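Local coordinates for protein uncharacterized ACR, COG1565 superfamily (Burkholderia thailandensis, PDB 4F3N) that is of unknown function but has a methyltransferase fold and probably transfers methyl groups, perhaps to arginine side chains of proteins as its relatives are thought to do, at residues Leu224-Lys227 with Trp232-Arg235. Numbering follows the deposited sequence.
Sequences LVAK and WCER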
# COMPACT_ATOMS: atom_id res chain seq x y z
N LEU A 224 5.47 -6.44 -15.10
CA LEU A 224 6.16 -5.42 -15.84
C LEU A 224 5.86 -5.58 -17.32
O LEU A 224 5.77 -6.68 -17.86
CB LEU A 224 7.65 -5.53 -15.58
CG LEU A 224 8.07 -5.37 -14.11
CD1 LEU A 224 9.57 -5.61 -13.87
CD2 LEU A 224 7.71 -3.97 -13.62
N VAL A 225 5.73 -4.45 -17.99
CA VAL A 225 5.43 -4.47 -19.41
C VAL A 225 6.38 -3.52 -20.11
O VAL A 225 6.76 -2.49 -19.55
CB VAL A 225 3.96 -4.11 -19.68
CG1 VAL A 225 3.04 -5.16 -19.07
CG2 VAL A 225 3.59 -2.68 -19.19
N ALA A 226 6.80 -3.89 -21.32
CA ALA A 226 7.80 -3.11 -22.04
C ALA A 226 7.33 -2.88 -23.46
O ALA A 226 6.82 -3.80 -24.11
CB ALA A 226 9.15 -3.86 -22.07
N LYS A 227 7.55 -1.68 -23.94
CA LYS A 227 7.14 -1.30 -25.31
C LYS A 227 8.24 -1.59 -26.28
O LYS A 227 9.28 -0.93 -26.26
CB LYS A 227 6.81 0.19 -25.38
CG LYS A 227 6.33 0.64 -26.77
CD LYS A 227 4.93 0.13 -27.09
CE LYS A 227 4.45 0.55 -28.49
NZ LYS A 227 4.46 2.01 -28.67
N TRP A 232 3.64 -3.86 -27.33
CA TRP A 232 3.86 -4.19 -25.91
C TRP A 232 4.15 -5.63 -25.70
O TRP A 232 3.62 -6.47 -26.42
CB TRP A 232 2.67 -3.80 -25.08
CG TRP A 232 2.51 -2.32 -24.94
CD1 TRP A 232 1.69 -1.49 -25.69
CD2 TRP A 232 3.19 -1.46 -23.99
NE1 TRP A 232 1.80 -0.18 -25.26
CE2 TRP A 232 2.70 -0.10 -24.24
CE3 TRP A 232 4.15 -1.66 -22.99
CZ2 TRP A 232 3.14 0.99 -23.49
CZ3 TRP A 232 4.57 -0.56 -22.25
CH2 TRP A 232 4.09 0.73 -22.50
N CYS A 233 5.02 -5.94 -24.75
CA CYS A 233 5.23 -7.30 -24.33
C CYS A 233 5.43 -7.35 -22.83
O CYS A 233 5.47 -6.32 -22.18
CB CYS A 233 6.42 -7.89 -25.01
SG CYS A 233 7.92 -7.09 -24.54
N GLU A 234 5.57 -8.56 -22.31
CA GLU A 234 5.76 -8.71 -20.87
C GLU A 234 7.23 -8.86 -20.54
O GLU A 234 7.95 -9.63 -21.18
CB GLU A 234 4.96 -9.90 -20.34
CG GLU A 234 5.07 -10.01 -18.82
CD GLU A 234 3.95 -10.75 -18.13
OE1 GLU A 234 3.16 -11.47 -18.80
OE2 GLU A 234 3.86 -10.57 -16.89
N ARG A 235 7.66 -8.11 -19.51
CA ARG A 235 8.96 -8.21 -18.95
C ARG A 235 8.89 -9.14 -17.72
O ARG A 235 8.30 -8.80 -16.71
CB ARG A 235 9.48 -6.84 -18.57
CG ARG A 235 10.88 -6.91 -17.97
CD ARG A 235 11.62 -5.61 -18.02
NE ARG A 235 11.97 -5.25 -19.39
CZ ARG A 235 12.76 -4.25 -19.77
NH1 ARG A 235 13.34 -3.43 -18.90
NH2 ARG A 235 12.96 -4.07 -21.07
O HOH W 1 5.84 -9.46 -15.59
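Trp232 reaches over the neighbouring strand of this antiparallel hairpin, and the aliphatic chain of Lys227 runs across its indole at about a right angle. A CH-pi contact results: Lys227 CD stands 3.6 Å from the centroid of the five-membered ring of Trp232, 11° off the ring normal. The lysine arrives there because CG is anti to the backbone N (chi1 -178°) and the chain then bends at chi2 (72°). The benzo side of the indole lies against the backbone, with Trp232 CE3 3.4 Å from Ala226 C, and Val225 CG2 meets Trp232 CZ3 obliquely at 3.8 Å. Beneath this layer Ala226 and Cys233 form a hydrogen-bonded pair, N to O in both directions, each bond 2.9 Å. Their side chains lie on the other face of the sheet, together with Leu224 and Arg235. Leu224 CB packs on Arg235 CB at 3.7 Å, while the arginine chain turns at chi3 and brings NH2 near the methyl of Ala226. At the Leu224 end a water joins the strands, accepting from Leu224 N and donating to Arg235 O and to Glu234 OE2, the last at 2.6 Å. That carboxylate also forms a salt bridge with Arg223, which probably helps keep it ionised. The hairpin belongs to an antiparallel sheet apart from the central seven-stranded one: strand 271-274 pairs with 223-228, and strand 245-250 pairs with 231-239 and supplies Asp249 to Arg235. Leu261 and Ala266, from loops, pack against Trp232.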